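Local coordinates for D-alanyl transferase DltD (Enterococcus faecium TX0133A04, PDB 6PFX), which probably transfers D-alanine to lipoteichoic acid during cell wall biogenesis in this Gram-positive bacterium, as a membrane-associated member of the DltD family, at residues A[220-225]-A[353-358]; A[341-344]-A[348-351]. One frame throughout, in Å; residues are numbered along the deposited sequence.

Interaction 1. Residues A[220-225]-A[353-358]; sequences TELSIL and GWLAAD
Leu355 reaches from helix 351-365 to Leu222 and Ser223 of helix 219-233. This is a small helix-helix contact in an SGNH-hydrolase-like alpha/beta fold. Helix 351-365 follows the last strand of the parallel sheet, 330-332. Helix 219-233 lies outside it, on the side remote from the sheet. The closest CA atoms, Ser223 CA and Leu355 CA, are 7.3 Å apart, and the Leu355 side chain fills most of that gap. The Leu355 CB points at the other helix and carries the chain outward. With chi1 at 178°, CG continues straight away from the backbone N, and the fork at CG presents both methyls to the partner. CD1 takes the Leu222 side. Leu355 CD1 meets Leu222 CB at 3.8 Å and Leu222 CD1 at 3.9 Å, and the two leucine side chains cross at a slant. CD2 takes the backbone side. Leu355 CD2 rests on the peptide that joins Leu222 to Ser223, 3.7 Å from Leu222 C. Leu222 is buried, and its side chain is also covered by Leu213 and Tyr217 of the preceding loop. Ser223 contributes main chain and CB rather than its hydroxyl. Its OG stands opposite the backbone N (chi1 176°) and is hydrogen-bonded to Lys352 NZ, at the start of the same helix that carries Leu355. That polar link lies beside the leucine contact and joins the same two helices. Farther along helix 351-365, Asp358 forms a salt bridge with Arg65 and a weak hydrogen bond with Tyr217. Between the segments the contact is van der Waals only: one methyl of Leu355 lies on a leucine side chain, the other on a peptide. The tightest approach is Leu355 CD2 to Ser223 N, at 3.4 Å, with Ser223 CA at 3.5 Å from the same methyl.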
loop_
_atom_site.group_PDB
_atom_site.type_symbol
_atom_site.label_atom_id
_atom_site.label_comp_id
_atom_site.label_asym_id
_atom_site.label_seq_id
_atom_site.Cartn_x
_atom_site.Cartn_y
_atom_site.Cartn_z
ATOM N N THR A 220 23.573 -12.552 6.461
ATOM C CA THR A 220 23.528 -13.311 7.710
ATOM C C THR A 220 23.935 -12.446 8.896
ATOM O O THR A 220 23.341 -12.558 9.972
ATOM C CB THR A 220 24.412 -14.553 7.627
ATOM O OG1 THR A 220 23.943 -15.401 6.577
ATOM C CG2 THR A 220 24.387 -15.360 8.935
ATOM N N GLU A 221 24.965 -11.603 8.738
ATOM C CA GLU A 221 25.247 -10.610 9.773
ATOM C C GLU A 221 24.004 -9.783 10.066
ATOM O O GLU A 221 23.679 -9.519 11.235
ATOM C CB GLU A 221 26.398 -9.702 9.329
ATOM C CG GLU A 221 27.702 -10.464 9.158
ATOM C CD GLU A 221 28.840 -9.631 8.599
ATOM O OE1 GLU A 221 28.632 -8.439 8.287
ATOM O OE2 GLU A 221 29.952 -10.187 8.462
ATOM N N LEU A 222 23.293 -9.371 9.012
ATOM C CA LEU A 222 22.075 -8.589 9.191
ATOM C C LEU A 222 20.992 -9.396 9.895
ATOM O O LEU A 222 20.295 -8.869 10.765
ATOM C CB LEU A 222 21.565 -8.059 7.849
ATOM C CG LEU A 222 22.391 -6.956 7.203
ATOM C CD1 LEU A 222 21.877 -6.619 5.828
ATOM C CD2 LEU A 222 22.368 -5.714 8.055
ATOM N N SER A 223 20.835 -10.673 9.530
ATOM C CA SER A 223 19.854 -11.532 10.184
ATOM C C SER A 223 20.161 -11.690 11.667
ATOM O O SER A 223 19.258 -11.608 12.510
ATOM C CB SER A 223 19.860 -12.893 9.490
ATOM O OG SER A 223 18.991 -13.801 10.133
ATOM N N ILE A 224 21.434 -11.912 12.002
ATOM C CA ILE A 224 21.835 -12.026 13.400
ATOM C C ILE A 224 21.478 -10.758 14.156
ATOM O O ILE A 224 20.950 -10.812 15.274
ATOM C CB ILE A 224 23.338 -12.337 13.491
ATOM C CG1 ILE A 224 23.595 -13.778 13.067
ATOM C CG2 ILE A 224 23.852 -12.068 14.897
ATOM C CD1 ILE A 224 25.047 -14.046 12.785
ATOM N N LEU A 225 21.748 -9.598 13.553
ATOM C CA LEU A 225 21.434 -8.333 14.204
ATOM C C LEU A 225 19.929 -8.167 14.354
ATOM O O LEU A 225 19.454 -7.714 15.403
ATOM C CB LEU A 225 22.041 -7.170 13.416
ATOM C CG LEU A 225 21.717 -5.771 13.940
ATOM C CD1 LEU A 225 22.354 -5.512 15.267
ATOM C CD2 LEU A 225 22.167 -4.716 12.928
ATOM N N GLY A 353 11.337 -9.378 8.892
ATOM C CA GLY A 353 10.451 -9.326 7.745
ATOM C C GLY A 353 10.923 -8.335 6.704
ATOM O O GLY A 353 10.985 -8.650 5.512
ATOM N N TRP A 354 11.276 -7.122 7.144
ATOM C CA TRP A 354 11.881 -6.158 6.231
ATOM C C TRP A 354 13.200 -6.680 5.668
ATOM O O TRP A 354 13.520 -6.432 4.503
ATOM C CB TRP A 354 12.070 -4.797 6.908
ATOM C CG TRP A 354 10.822 -3.965 6.960
ATOM C CD1 TRP A 354 10.223 -3.442 8.078
ATOM C CD2 TRP A 354 10.018 -3.544 5.844
ATOM N NE1 TRP A 354 9.106 -2.723 7.721
ATOM C CE2 TRP A 354 8.956 -2.772 6.359
ATOM C CE3 TRP A 354 10.102 -3.734 4.457
ATOM C CZ2 TRP A 354 7.983 -2.203 5.540
ATOM C CZ3 TRP A 354 9.136 -3.166 3.648
ATOM C CH2 TRP A 354 8.092 -2.409 4.192
ATOM N N LEU A 355 13.990 -7.389 6.470
ATOM C CA LEU A 355 15.211 -7.949 5.908
ATOM C C LEU A 355 14.887 -8.985 4.840
ATOM O O LEU A 355 15.521 -8.998 3.776
ATOM C CB LEU A 355 16.087 -8.550 6.997
ATOM C CG LEU A 355 17.367 -9.216 6.502
ATOM C CD1 LEU A 355 18.282 -8.187 5.863
ATOM C CD2 LEU A 355 18.100 -9.963 7.611
ATOM N N ALA A 356 13.873 -9.829 5.082
ATOM C CA ALA A 356 13.495 -10.821 4.079
ATOM C C ALA A 356 13.006 -10.136 2.816
ATOM O O ALA A 356 13.292 -10.577 1.697
ATOM C CB ALA A 356 12.383 -11.727 4.612
ATOM N N ALA A 357 12.239 -9.063 2.983
ATOM C CA ALA A 357 11.751 -8.316 1.836
ATOM C C ALA A 357 12.913 -7.777 1.021
ATOM O O ALA A 357 12.862 -7.772 -0.216
ATOM C CB ALA A 357 10.814 -7.208 2.319
ATOM N N ASP A 358 13.979 -7.343 1.700
ATOM C CA ASP A 358 15.115 -6.788 0.987
ATOM C C ASP A 358 15.732 -7.796 0.030
ATOM O O ASP A 358 16.353 -7.397 -0.960
ATOM C CB ASP A 358 16.187 -6.267 1.942
ATOM C CG ASP A 358 17.229 -5.430 1.216
ATOM O OD1 ASP A 358 16.810 -4.478 0.528
ATOM O OD2 ASP A 358 18.445 -5.744 1.282
#

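Interaction 2. Residues A[341-344]-A[348-351]; sequences YFME and HLGW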
loop_
_atom_site.group_PDB
_atom_site.type_symbol
_atom_site.label_atom_id
_atom_site.label_comp_id
_atom_site.label_asym_id
_atom_site.label_seq_id
_atom_site.Cartn_x
_atom_site.Cartn_y
_atom_site.Cartn_z
ATOM N N TYR A 341 10.321 -12.584 15.097
ATOM C CA TYR A 341 10.752 -11.226 14.799
ATOM C C TYR A 341 10.518 -10.844 13.349
ATOM O O TYR A 341 11.060 -9.832 12.892
ATOM C CB TYR A 341 12.215 -11.020 15.205
ATOM C CG TYR A 341 12.518 -11.645 16.535
ATOM C CD1 TYR A 341 11.741 -11.368 17.654
ATOM C CD2 TYR A 341 13.551 -12.552 16.663
ATOM C CE1 TYR A 341 12.011 -11.965 18.873
ATOM C CE2 TYR A 341 13.830 -13.150 17.869
ATOM C CZ TYR A 341 13.064 -12.853 18.973
ATOM O OH TYR A 341 13.339 -13.467 20.185
ATOM N N PHE A 342 9.727 -11.630 12.606
ATOM C CA PHE A 342 9.373 -11.248 11.242
ATOM C C PHE A 342 8.509 -9.995 11.251
ATOM O O PHE A 342 8.730 -9.076 10.452
ATOM C CB PHE A 342 8.640 -12.400 10.526
ATOM C CG PHE A 342 8.768 -12.372 9.027
ATOM C CD1 PHE A 342 9.845 -12.975 8.406
ATOM C CD2 PHE A 342 7.818 -11.759 8.239
ATOM C CE1 PHE A 342 9.990 -12.951 7.037
ATOM C CE2 PHE A 342 7.962 -11.731 6.867
ATOM C CZ PHE A 342 9.042 -12.334 6.269
ATOM N N MET A 343 7.530 -9.943 12.156
ATOM C CA MET A 343 6.659 -8.796 12.343
ATOM C C MET A 343 7.050 -8.076 13.625
ATOM O O MET A 343 7.518 -8.695 14.585
ATOM C CB MET A 343 5.200 -9.234 12.436
ATOM C CG MET A 343 4.816 -10.187 11.348
ATOM S SD MET A 343 4.930 -9.432 9.740
ATOM C CE MET A 343 3.463 -8.424 9.773
ATOM N N GLU A 344 6.886 -6.751 13.609
ATOM C CA GLU A 344 7.125 -5.927 14.786
ATOM C C GLU A 344 5.990 -6.071 15.788
ATOM O O GLU A 344 6.217 -5.980 16.997
ATOM C CB GLU A 344 7.282 -4.458 14.359
ATOM C CG GLU A 344 7.666 -3.535 15.502
ATOM C CD GLU A 344 7.855 -2.093 15.083
ATOM O OE1 GLU A 344 7.032 -1.230 15.477
ATOM O OE2 GLU A 344 8.853 -1.831 14.389
ATOM N N HIS A 348 2.305 -5.451 11.389
ATOM C CA HIS A 348 3.308 -4.649 10.701
ATOM C C HIS A 348 4.629 -5.389 10.569
ATOM O O HIS A 348 5.172 -5.890 11.562
ATOM C CB HIS A 348 3.559 -3.341 11.456
ATOM C CG HIS A 348 2.344 -2.489 11.598
ATOM N ND1 HIS A 348 1.907 -2.015 12.815
ATOM C CD2 HIS A 348 1.469 -2.030 10.675
ATOM C CE1 HIS A 348 0.807 -1.305 12.636
ATOM N NE2 HIS A 348 0.522 -1.297 11.346
ATOM N N LEU A 349 5.170 -5.402 9.348
ATOM C CA LEU A 349 6.494 -5.957 9.116
ATOM C C LEU A 349 7.504 -5.350 10.074
ATOM O O LEU A 349 7.447 -4.156 10.390
ATOM C CB LEU A 349 6.946 -5.665 7.687
ATOM C CG LEU A 349 6.380 -6.563 6.600
ATOM C CD1 LEU A 349 6.745 -5.949 5.258
ATOM C CD2 LEU A 349 6.904 -7.970 6.689
ATOM N N GLY A 350 8.448 -6.181 10.519
ATOM C CA GLY A 350 9.439 -5.850 11.516
ATOM C C GLY A 350 10.820 -6.268 11.018
ATOM O O GLY A 350 11.057 -6.442 9.864
ATOM N N TRP A 351 11.711 -6.476 12.001
ATOM C CA TRP A 351 13.144 -6.567 11.700
ATOM C C TRP A 351 13.458 -7.662 10.677
ATOM O O TRP A 351 14.050 -7.402 9.620
ATOM C CB TRP A 351 13.908 -6.786 13.007
ATOM C CG TRP A 351 13.486 -5.835 14.105
ATOM C CD1 TRP A 351 14.006 -4.600 14.362
ATOM C CD2 TRP A 351 12.445 -6.042 15.078
ATOM N NE1 TRP A 351 13.352 -4.020 15.424
ATOM C CE2 TRP A 351 12.398 -4.887 15.889
ATOM C CE3 TRP A 351 11.544 -7.088 15.338
ATOM C CZ2 TRP A 351 11.499 -4.754 16.951
ATOM C CZ3 TRP A 351 10.651 -6.958 16.400
ATOM C CH2 TRP A 351 10.634 -5.792 17.188
#
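Glu344 and His348 share a hydrogen bond from Glu344 N to His348 O, 2.8 Å long, with the donor almost in line with the C=O bond (168°). Gly350 N donates to Phe342 O at 2.9 Å, approaching at a C=O...N angle of 135° and tilted out of the carbonyl plane. The two bonds flank Met343 and Leu349, a non-hydrogen-bonded antiparallel pair in a single beta bridge. This closes the short loop 345-347; Asp345 and His348 are spaced as in the Asp-x-x-His motif of SGNH hydrolases. His348 is hydrogen-bonded to Ser46 OG and Asp345 OD2, consistent with a Ser-His-Asp triad. Glu344 instead sends its carboxylate to a salt bridge with Arg50.

Gly350 is the N-cap of helix 351-365, so the bridge leads directly into that helix. On one side, Phe342 and Leu349 lie alongside each other, with Phe342 CE2 3.9 Å from Leu349 CD2. Met343 bends at both chi2 and chi3, which folds its thioether back over His348 and Leu349. Met343 SD lies 3.9 Å from Leu349 CD2, and Met343 CE packs tightly on His348 C at 3.3 Å. The Trp351 indole packs against Tyr341 and Glu344. Its CH2 approaches Glu344 CG, the two side chains crossing at about a right angle. Tyr341 O sits at the ring edge, near its plane, 3.7 Å from Trp351 CE3.

Along the chain, 220-225 comes first, then 341-344, 348-351 and 353-358. Interaction 2 is thus nested in the loop closed by interaction 1. Their centres are about 11 Å apart. Helix 351-365 connects them: it starts at the end of interaction 2 and carries one side of interaction 1. Direct packing joins them too, as Phe342 lies against Gly353 and Ala356, and Trp354 against Leu349. Helix 219-233 serves both regions, since Tyr341 and Trp351 touch it farther along. The loop bearing the probable triad histidine is therefore connected to the outer helix both directly and through helix 351-365.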